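Side-chain contacts in cellulose-binding protein (PDB 2YHG), which probably hydrolyses N- or O-glycosidic bonds in carbohydrate metabolism, this piece coupling a nucleoside hydrolase-like domain to a C-terminal beta-sheet domain: residues A[125-130]-A[161-166]; A[316-321]-A[331-336]; A[377-382]-A[429-434]. One frame throughout, in Å; residues are numbered along the deposited sequence.

The three contacts follow one another along the chain, from the nucleoside hydrolase-like domain to the C-terminal one. Interaction 1 lies on the surface of the former, where the start of helix 129-139 meets helix 155-167; these helices precede and follow strand 146-150 of the parallel sheet. Interactions 2 and 3 are buried, on the other side of the chain's centre, each about 40 Å from interaction 1, centre to centre. Interaction 2 ties helix 308-323 to the loop that leads toward strand 347-351; interaction 3 lies on strands 372-378 and 427-436. Their centres are about 23 Å apart, yet they touch where Pro336 packs on Tyr429 and Arg430, which brings the loop of interaction 2 against the sheet of interaction 3.

Interaction 1 of 3, residues A[125-130]-A[161-166]; sequences GKDSAG and VWKVQN
Lys163 NZ is gripped by two oxygens, one from the loop just before helix 129-139 and one from its first turn: it donates to Asp127 OD2 in a 3.0 Å salt bridge and is also bonded to Asn132 OD1. The approach is not in the carboxylate plane, for the ammonium nitrogen meets OD2 from above, 46° out of it. The lysine reaches this point as a straight rod, CG anti to the backbone N (chi1 174°) and every later torsion extended, and crosses the aspartate at about a right angle, with Lys163 CD 3.4 Å from Asp127 OD1. That second oxygen takes a hydrogen bond from Gln159 NE2, one turn earlier on helix 155-167, so a single helix holds both oxygens of the carboxylate and limits its rotation. Asp127 immediately precedes the N-cap residue Ser128, whose side chain caps a first-turn backbone N while Ser131 OG bonds Ser128 N, as in a capping box. The two helices flank strand 146-150 in sequence, and Lys163 and Val164 both touch Ile135 of helix 129-139. A carboxylate beside a helix N-terminus would probably gain some stability from the helix dipole as well as from the lysine. Both partners are partly exposed and Lys163 has two conformers, consistent with a surface bridge in which the carboxylate is held at both oxygens while the lysine keeps some mobility.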
loop_
_atom_site.group_PDB
_atom_site.type_symbol
_atom_site.label_atom_id
_atom_site.label_comp_id
_atom_site.label_asym_id
_atom_site.label_seq_id
_atom_site.Cartn_x
_atom_site.Cartn_y
_atom_site.Cartn_z
ATOM N N GLY A 125 14.032 27.275 -7.565
ATOM C CA GLY A 125 12.884 27.813 -8.259
ATOM C C GLY A 125 11.886 26.806 -8.776
ATOM O O GLY A 125 10.933 27.186 -9.466
ATOM N N LYS A 126 12.061 25.520 -8.426
ATOM C CA LYS A 126 11.251 24.450 -9.005
ATOM C C LYS A 126 10.268 23.840 -8.017
ATOM O O LYS A 126 9.744 22.758 -8.243
ATOM C CB LYS A 126 12.158 23.406 -9.660
ATOM C CG LYS A 126 13.021 24.042 -10.726
ATOM C CD LYS A 126 13.813 23.054 -11.541
ATOM C CE LYS A 126 14.516 23.751 -12.696
ATOM N NZ LYS A 126 15.404 22.855 -13.459
ATOM N N ASP A 127 9.927 24.555 -6.955
ATOM C CA ASP A 127 8.901 24.013 -6.067
ATOM C C ASP A 127 7.567 23.864 -6.801
ATOM O O ASP A 127 7.220 24.702 -7.671
ATOM C CB ASP A 127 8.643 24.943 -4.890
ATOM C CG ASP A 127 9.766 25.008 -3.896
ATOM O OD1 ASP A 127 10.606 24.089 -3.788
ATOM O OD2 ASP A 127 9.719 25.991 -3.081
ATOM N N SER A 128 6.792 22.868 -6.406
ATOM C CA SER A 128 5.442 22.708 -6.858
ATOM C C SER A 128 4.484 22.674 -5.690
ATOM O O SER A 128 4.876 22.474 -4.527
ATOM C CB SER A 128 5.298 21.433 -7.699
ATOM O OG SER A 128 5.626 20.280 -6.936
ATOM N N ALA A 129 3.190 22.778 -5.991
ATOM C CA ALA A 129 2.184 22.536 -4.964
ATOM C C ALA A 129 2.398 21.170 -4.333
ATOM O O ALA A 129 2.308 21.008 -3.120
ATOM C CB ALA A 129 0.791 22.693 -5.521
ATOM N N GLY A 130 2.695 20.176 -5.158
ATOM C CA GLY A 130 2.880 18.830 -4.648
ATOM C C GLY A 130 4.114 18.653 -3.790
ATOM O O GLY A 130 4.070 17.979 -2.764
ATOM N N VAL A 161 12.516 16.876 -0.722
ATOM C CA VAL A 161 13.724 16.578 0.059
ATOM C C VAL A 161 14.850 17.564 -0.278
ATOM O O VAL A 161 15.543 18.044 0.621
ATOM C CB VAL A 161 14.154 15.098 -0.170
ATOM C CG1 VAL A 161 15.528 14.844 0.440
ATOM C CG2 VAL A 161 13.122 14.143 0.356
ATOM N N TRP A 162 15.022 17.888 -1.557
ATOM C CA TRP A 162 16.031 18.836 -1.971
ATOM C C TRP A 162 15.819 20.179 -1.279
ATOM O O TRP A 162 16.777 20.800 -0.786
ATOM C CB TRP A 162 16.044 19.001 -3.500
ATOM C CG TRP A 162 17.096 19.924 -3.958
ATOM C CD1 TRP A 162 18.399 19.607 -4.235
ATOM C CD2 TRP A 162 16.990 21.329 -4.117
ATOM N NE1 TRP A 162 19.102 20.728 -4.538
ATOM C CE2 TRP A 162 18.266 21.807 -4.484
ATOM C CE3 TRP A 162 15.952 22.233 -3.975
ATOM C CZ2 TRP A 162 18.538 23.154 -4.680
ATOM C CZ3 TRP A 162 16.234 23.578 -4.158
ATOM C CH2 TRP A 162 17.517 24.019 -4.465
ATOM N N LYS A 163 14.582 20.636 -1.241
ATOM C CA LYS A 163 14.305 21.925 -0.625
ATOM C C LYS A 163 14.629 21.879 0.877
ATOM O O LYS A 163 15.220 22.819 1.412
ATOM C CB LYS A 163 12.847 22.337 -0.845
ATOM C CG LYS A 163 12.467 23.630 -0.078
ATOM C CD LYS A 163 11.056 24.036 -0.396
ATOM C CE LYS A 163 10.676 25.324 0.263
ATOM N NZ LYS A 163 9.288 25.696 -0.152
ATOM N N VAL A 164 14.240 20.819 1.563
ATOM C CA VAL A 164 14.563 20.671 2.978
ATOM C C VAL A 164 16.082 20.645 3.188
ATOM O O VAL A 164 16.616 21.371 4.059
ATOM C CB VAL A 164 13.874 19.413 3.547
ATOM C CG1 VAL A 164 14.366 19.089 4.942
ATOM C CG2 VAL A 164 12.380 19.587 3.542
ATOM N N GLN A 165 16.796 19.869 2.390
ATOM C CA GLN A 165 18.244 19.830 2.480
ATOM C C GLN A 165 18.864 21.202 2.254
ATOM O O GLN A 165 19.844 21.571 2.881
ATOM C CB GLN A 165 18.774 18.823 1.497
ATOM C CG GLN A 165 20.295 18.727 1.465
ATOM C CD GLN A 165 20.748 17.779 0.379
ATOM O OE1 GLN A 165 20.342 17.893 -0.768
ATOM N NE2 GLN A 165 21.544 16.811 0.766
ATOM N N ASN A 166 18.273 21.987 1.374
ATOM C CA ASN A 166 18.803 23.285 0.963
ATOM C C ASN A 166 18.522 24.388 1.967
ATOM O O ASN A 166 19.105 25.435 1.874
ATOM C CB ASN A 166 18.200 23.680 -0.403
ATOM C CG ASN A 166 18.757 24.945 -0.962
ATOM O OD1 ASN A 166 18.016 25.905 -1.227
ATOM N ND2 ASN A 166 20.009 24.893 -1.336
#

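Interaction 2 of 3, residues A[316-321]-A[331-336]; sequences QARMDW and NHHPVP. With CA (calcium ion), chain D; ZN (zinc ion), chain I.
Trp321, His332 and His333 each carry CG anti to the carbonyl carbon, the indole with chi1 -62°, and from these positions the rings gather into an aromatic cluster between helix 308-323 and the loop that enters the C-terminal domain. The indole N-H is spent on the loop backbone: Trp321 NE1 donates to Asn331 O at 2.9 Å, almost perfectly straight at 178° and with the oxygen in the ring plane. The two histidines meet the same indole in different ways. His332 lies nearly parallel to the five-membered ring but slid aside, its CD2 3.4 Å from Trp321 NE1, and its own polar end is held by His96. His333 instead stands rim to rim with the six-membered ring, planes at 90°, and its CE1 is 3.7 Å from Trp321 CZ2. The same CE1 also comes within 3.5 Å of Arg318 NH2, whose guanidinium is anchored by Asp314 and Glu56; Asp314 also binds His333. A water bridges the helix to the loop by donating to Asp320 OD2 and accepting from Asn331 N. Each end of that bridge belongs to a metal site. Asp320 OD1 binds zinc at 2.1 Å, together with His227. The Asn331 side chain, also held by Pro424, joins Asp366, Asp368, Asp370 and Asp420 around calcium, which is bound by Asn331 OD1 at 2.4 Å and by the backbone oxygen of His332.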
loop_
_atom_site.group_PDB
_atom_site.type_symbol
_atom_site.label_atom_id
_atom_site.label_comp_id
_atom_site.label_asym_id
_atom_site.label_seq_id
_atom_site.Cartn_x
_atom_site.Cartn_y
_atom_site.Cartn_z
ATOM N N GLN A 316 -14.219 -5.959 -5.776
ATOM C CA GLN A 316 -15.588 -6.302 -6.213
ATOM C C GLN A 316 -16.615 -5.788 -5.212
ATOM O O GLN A 316 -17.603 -5.137 -5.595
ATOM C CB GLN A 316 -15.702 -7.790 -6.445
ATOM C CG GLN A 316 -17.103 -8.235 -6.791
ATOM C CD GLN A 316 -17.295 -9.726 -6.892
ATOM O OE1 GLN A 316 -16.353 -10.501 -7.022
ATOM N NE2 GLN A 316 -18.557 -10.146 -6.845
ATOM N N ALA A 317 -16.433 -6.101 -3.930
ATOM C CA ALA A 317 -17.378 -5.669 -2.907
ATOM C C ALA A 317 -17.418 -4.171 -2.801
ATOM O O ALA A 317 -18.502 -3.597 -2.646
ATOM C CB ALA A 317 -17.023 -6.286 -1.563
ATOM N N ARG A 318 -16.260 -3.505 -2.895
ATOM C CA ARG A 318 -16.256 -2.052 -2.756
ATOM C C ARG A 318 -16.953 -1.340 -3.918
ATOM O O ARG A 318 -17.542 -0.283 -3.715
ATOM C CB ARG A 318 -14.832 -1.553 -2.542
ATOM C CG ARG A 318 -14.256 -1.965 -1.219
ATOM C CD ARG A 318 -12.772 -1.686 -1.137
ATOM N NE ARG A 318 -12.189 -2.068 0.144
ATOM C CZ ARG A 318 -12.298 -1.379 1.259
ATOM N NH1 ARG A 318 -12.824 -0.170 1.268
ATOM N NH2 ARG A 318 -11.829 -1.907 2.375
ATOM N N MET A 319 -16.895 -1.904 -5.112
ATOM C CA MET A 319 -17.673 -1.353 -6.205
ATOM C C MET A 319 -19.169 -1.587 -6.025
ATOM O O MET A 319 -19.981 -0.795 -6.510
ATOM C CB MET A 319 -17.202 -1.882 -7.545
ATOM C CG MET A 319 -15.795 -1.418 -7.918
ATOM S SD MET A 319 -15.541 0.373 -7.916
ATOM C CE MET A 319 -16.692 0.851 -9.177
ATOM N N ASP A 320 -19.553 -2.622 -5.282
ATOM C CA ASP A 320 -20.927 -2.754 -4.809
ATOM C C ASP A 320 -21.279 -1.673 -3.820
ATOM O O ASP A 320 -22.372 -1.103 -3.911
ATOM C CB ASP A 320 -21.151 -4.139 -4.219
ATOM C CG ASP A 320 -20.964 -5.251 -5.235
ATOM O OD1 ASP A 320 -20.984 -4.967 -6.476
ATOM O OD2 ASP A 320 -20.811 -6.421 -4.798
ATOM N N TRP A 321 -20.393 -1.383 -2.876
ATOM C CA TRP A 321 -20.620 -0.273 -1.975
ATOM C C TRP A 321 -20.946 0.995 -2.755
ATOM O O TRP A 321 -21.797 1.784 -2.358
ATOM C CB TRP A 321 -19.427 -0.004 -1.070
ATOM C CG TRP A 321 -19.024 -1.062 -0.137
ATOM C CD1 TRP A 321 -19.516 -2.323 -0.019
ATOM C CD2 TRP A 321 -17.928 -0.976 0.762
ATOM N NE1 TRP A 321 -18.799 -3.025 0.905
ATOM C CE2 TRP A 321 -17.818 -2.223 1.410
ATOM C CE3 TRP A 321 -17.053 0.043 1.098
ATOM C CZ2 TRP A 321 -16.866 -2.474 2.406
ATOM C CZ3 TRP A 321 -16.105 -0.199 2.094
ATOM C CH2 TRP A 321 -16.022 -1.435 2.726
ATOM N N ASN A 331 -21.641 -6.894 0.694
ATOM C CA ASN A 331 -20.859 -7.561 1.715
ATOM C C ASN A 331 -19.799 -6.650 2.309
ATOM O O ASN A 331 -19.230 -5.805 1.614
ATOM C CB ASN A 331 -20.224 -8.814 1.133
ATOM C CG ASN A 331 -19.634 -9.725 2.200
ATOM O OD1 ASN A 331 -20.020 -9.652 3.369
ATOM N ND2 ASN A 331 -18.740 -10.637 1.798
ATOM N N HIS A 332 -19.568 -6.819 3.608
ATOM C CA HIS A 332 -18.539 -6.091 4.344
ATOM C C HIS A 332 -17.584 -7.048 5.059
ATOM O O HIS A 332 -17.938 -8.191 5.369
ATOM C CB HIS A 332 -19.180 -5.128 5.326
ATOM C CG HIS A 332 -20.247 -4.301 4.682
ATOM N ND1 HIS A 332 -21.528 -4.776 4.533
ATOM C CD2 HIS A 332 -20.201 -3.127 4.007
ATOM C CE1 HIS A 332 -22.229 -3.928 3.797
ATOM N NE2 HIS A 332 -21.454 -2.909 3.477
ATOM N N HIS A 333 -16.370 -6.592 5.298
ATOM C CA HIS A 333 -15.306 -7.464 5.764
ATOM C C HIS A 333 -15.568 -7.996 7.169
ATOM O O HIS A 333 -16.045 -7.261 8.033
ATOM C CB HIS A 333 -13.971 -6.774 5.711
ATOM C CG HIS A 333 -13.696 -6.130 4.397
ATOM N ND1 HIS A 333 -14.347 -4.998 3.958
ATOM C CD2 HIS A 333 -12.842 -6.492 3.420
ATOM C CE1 HIS A 333 -13.871 -4.672 2.766
ATOM N NE2 HIS A 333 -12.984 -5.589 2.397
ATOM N N PRO A 334 -15.106 -9.222 7.435
ATOM C CA PRO A 334 -15.139 -9.708 8.812
ATOM C C PRO A 334 -14.118 -8.965 9.667
ATOM O O PRO A 334 -13.208 -8.293 9.158
ATOM C CB PRO A 334 -14.786 -11.176 8.667
ATOM C CG PRO A 334 -14.102 -11.315 7.361
ATOM C CD PRO A 334 -14.585 -10.228 6.488
ATOM N N VAL A 335 -14.317 -9.065 10.977
ATOM C CA VAL A 335 -13.610 -8.278 11.961
ATOM C C VAL A 335 -12.835 -9.224 12.901
ATOM O O VAL A 335 -13.440 -9.974 13.677
ATOM C CB VAL A 335 -14.573 -7.413 12.762
ATOM C CG1 VAL A 335 -13.786 -6.695 13.864
ATOM C CG2 VAL A 335 -15.303 -6.427 11.833
ATOM N N PRO A 336 -11.503 -9.244 12.806
ATOM C CA PRO A 336 -10.763 -10.212 13.616
ATOM C C PRO A 336 -10.590 -9.761 15.050
ATOM O O PRO A 336 -10.347 -8.587 15.324
ATOM C CB PRO A 336 -9.374 -10.263 12.982
ATOM C CG PRO A 336 -9.466 -9.562 11.768
ATOM C CD PRO A 336 -10.647 -8.637 11.780
HETATM CA CA CA D . -19.327 -10.082 5.626
HETATM ZN ZN ZN I . -20.727 -6.099 -8.177
HETATM O O HOH W 1 -18.678 -5.728 -8.095
HETATM O O HOH W 2 -20.558 -7.829 -6.970
HETATM O O HOH W 3 -20.749 -7.323 -2.051
HETATM O O HOH W 4 -20.514 -7.429 -9.742
#

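Interaction 3 of 3, residues A[377-382]-A[429-434]; sequences SHYGEA and YRRVVI. With MG (magnesium ion), chain E; EDO (1,2-ethanediol), chain K.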
loop_
_atom_site.group_PDB
_atom_site.type_symbol
_atom_site.label_atom_id
_atom_site.label_comp_id
_atom_site.label_asym_id
_atom_site.label_seq_id
_atom_site.Cartn_x
_atom_site.Cartn_y
_atom_site.Cartn_z
ATOM N N SER A 377 -1.750 -19.804 9.802
ATOM C CA SER A 377 -0.595 -20.238 9.067
ATOM C C SER A 377 0.691 -19.679 9.644
ATOM O O SER A 377 0.701 -18.647 10.314
ATOM C CB SER A 377 -0.726 -19.835 7.587
ATOM O OG SER A 377 -0.796 -18.439 7.476
ATOM N N HIS A 378 1.784 -20.402 9.443
ATOM C CA HIS A 378 3.116 -19.918 9.761
ATOM C C HIS A 378 3.702 -19.189 8.562
ATOM O O HIS A 378 3.957 -19.809 7.507
ATOM C CB HIS A 378 4.030 -21.099 10.129
ATOM C CG HIS A 378 5.428 -20.666 10.390
ATOM N ND1 HIS A 378 6.523 -21.429 10.059
ATOM C CD2 HIS A 378 5.917 -19.525 10.936
ATOM C CE1 HIS A 378 7.618 -20.746 10.330
ATOM N NE2 HIS A 378 7.282 -19.576 10.853
ATOM N N TYR A 379 3.917 -17.891 8.693
ATOM C CA TYR A 379 4.460 -17.084 7.573
ATOM C C TYR A 379 5.972 -17.095 7.662
ATOM O O TYR A 379 6.651 -16.115 7.979
ATOM C CB TYR A 379 3.870 -15.678 7.655
ATOM C CG TYR A 379 3.934 -14.888 6.358
ATOM C CD1 TYR A 379 4.684 -15.295 5.261
ATOM C CD2 TYR A 379 3.221 -13.731 6.229
ATOM C CE1 TYR A 379 4.695 -14.574 4.094
ATOM C CE2 TYR A 379 3.202 -13.009 5.065
ATOM C CZ TYR A 379 3.957 -13.422 3.994
ATOM O OH TYR A 379 3.940 -12.662 2.849
ATOM N N GLY A 380 6.534 -18.268 7.366
ATOM C CA GLY A 380 7.961 -18.503 7.564
ATOM C C GLY A 380 8.881 -17.689 6.666
ATOM O O GLY A 380 10.004 -17.400 7.018
ATOM N N GLU A 381 8.367 -17.228 5.537
ATOM C CA GLU A 381 9.148 -16.364 4.647
ATOM C C GLU A 381 9.483 -15.045 5.344
ATOM O O GLU A 381 10.459 -14.393 4.968
ATOM C CB GLU A 381 8.380 -16.066 3.365
ATOM C CG GLU A 381 8.106 -17.266 2.508
ATOM C CD GLU A 381 6.687 -17.788 2.709
ATOM O OE1 GLU A 381 6.205 -17.859 3.860
ATOM O OE2 GLU A 381 6.091 -18.212 1.712
ATOM N N ALA A 382 8.631 -14.603 6.260
ATOM C CA ALA A 382 8.715 -13.280 6.830
ATOM C C ALA A 382 9.498 -13.230 8.144
ATOM O O ALA A 382 9.906 -12.154 8.576
ATOM C CB ALA A 382 7.324 -12.735 7.072
ATOM N N TYR A 429 -7.373 -10.053 8.339
ATOM C CA TYR A 429 -6.107 -10.615 8.795
ATOM C C TYR A 429 -5.756 -10.149 10.179
ATOM O O TYR A 429 -5.965 -8.992 10.527
ATOM C CB TYR A 429 -4.979 -10.152 7.861
ATOM C CG TYR A 429 -5.205 -10.482 6.410
ATOM C CD1 TYR A 429 -5.028 -11.755 5.931
ATOM C CD2 TYR A 429 -5.678 -9.516 5.518
ATOM C CE1 TYR A 429 -5.264 -12.047 4.597
ATOM C CE2 TYR A 429 -5.873 -9.786 4.187
ATOM C CZ TYR A 429 -5.660 -11.052 3.736
ATOM O OH TYR A 429 -5.825 -11.306 2.382
ATOM N N ARG A 430 -5.059 -11.018 10.919
ATOM C CA ARG A 430 -4.287 -10.604 12.079
ATOM C C ARG A 430 -2.985 -11.387 12.130
ATOM O O ARG A 430 -3.003 -12.602 12.302
ATOM C CB ARG A 430 -5.034 -10.802 13.395
ATOM C CG ARG A 430 -4.200 -10.404 14.617
ATOM C CD ARG A 430 -4.074 -8.887 14.735
ATOM N NE ARG A 430 -5.398 -8.279 14.917
ATOM C CZ ARG A 430 -6.145 -8.405 16.018
ATOM N NH1 ARG A 430 -5.617 -8.843 17.145
ATOM N NH2 ARG A 430 -7.404 -8.000 16.034
ATOM N N ARG A 431 -1.864 -10.701 11.998
ATOM C CA ARG A 431 -0.571 -11.271 12.238
ATOM C C ARG A 431 -0.207 -11.176 13.697
ATOM O O ARG A 431 -0.357 -10.140 14.319
ATOM C CB ARG A 431 0.499 -10.577 11.378
ATOM C CG ARG A 431 1.856 -11.289 11.448
ATOM C CD ARG A 431 2.960 -10.520 10.737
ATOM N NE ARG A 431 2.603 -10.290 9.343
ATOM C CZ ARG A 431 3.344 -10.533 8.267
ATOM N NH1 ARG A 431 4.519 -11.112 8.336
ATOM N NH2 ARG A 431 2.864 -10.148 7.101
ATOM N N VAL A 432 0.289 -12.291 14.225
ATOM C CA VAL A 432 0.844 -12.394 15.558
ATOM C C VAL A 432 2.334 -12.663 15.416
ATOM O O VAL A 432 2.739 -13.714 14.912
ATOM C CB VAL A 432 0.175 -13.497 16.378
ATOM C CG1 VAL A 432 0.693 -13.456 17.806
ATOM C CG2 VAL A 432 -1.346 -13.323 16.375
ATOM N N VAL A 433 3.154 -11.702 15.807
ATOM C CA VAL A 433 4.605 -11.840 15.786
ATOM C C VAL A 433 5.026 -12.259 17.181
ATOM O O VAL A 433 4.837 -11.525 18.163
ATOM C CB VAL A 433 5.287 -10.521 15.384
ATOM C CG1 VAL A 433 6.791 -10.631 15.568
ATOM C CG2 VAL A 433 4.926 -10.165 13.946
ATOM N N ILE A 434 5.617 -13.442 17.290
ATOM C CA ILE A 434 6.039 -14.016 18.557
ATOM C C ILE A 434 7.559 -13.947 18.628
ATOM O O ILE A 434 8.256 -14.602 17.863
ATOM C CB ILE A 434 5.552 -15.460 18.729
ATOM C CG1 ILE A 434 4.024 -15.543 18.527
ATOM C CG2 ILE A 434 5.964 -15.969 20.095
ATOM C CD1 ILE A 434 3.429 -16.961 18.557
HETATM MG MG MG E . 11.505 -17.918 8.741
HETATM C C1 EDO K . -0.361 -16.893 4.524
HETATM O O1 EDO K . -0.275 -17.874 3.484
HETATM C C2 EDO K . 0.988 -16.551 5.139
HETATM O O2 EDO K . 1.497 -17.681 5.833
HETATM O O HOH W 5 13.286 -18.108 7.258
#
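Arg431 reaches past the intervening strand 411-420 of a mixed beta-sheet to meet Tyr379 and Ala382, just beyond the end of strand 372-378. The contact between the two segments is by van der Waals packing. Tyr379 CD2 lies over one face of the guanidinium, with the ring and guanidinium planes 32° apart, and Tyr379 CE2 approaches Arg431 NH2 to 3.5 Å. Ala382 CB comes to the guanidinium edge, 3.5 Å from Arg431 NH1, and also covers one face of the tyrosine ring. A bend at chi3 (-57°) in an otherwise extended arginine turns the group into this position.

Hydrogen bonds hold the buried charge from outside: NE goes to Leu256 O, and NH1 to Met264 O and His413 ND1. The guanidinium is thus tied to the connection between helix 246-249 and strand 273-276 and to strand 411-420, which probably fixes its orientation against the ring. Tyr379 itself is the centre of an inverse gamma turn, and its carbonyl accepts from Ala382 N at 3.0 Å.

Two bound groups lie nearby. Magnesium is bound by Gly380 O, Asp383 and Tyr385, and ethanediol, probably from the crystallisation liquor, sets its C2 over the tyrosine face opposite Ala382 while its O2 hydrogen-bonds Ser377 OG at 2.9 Å.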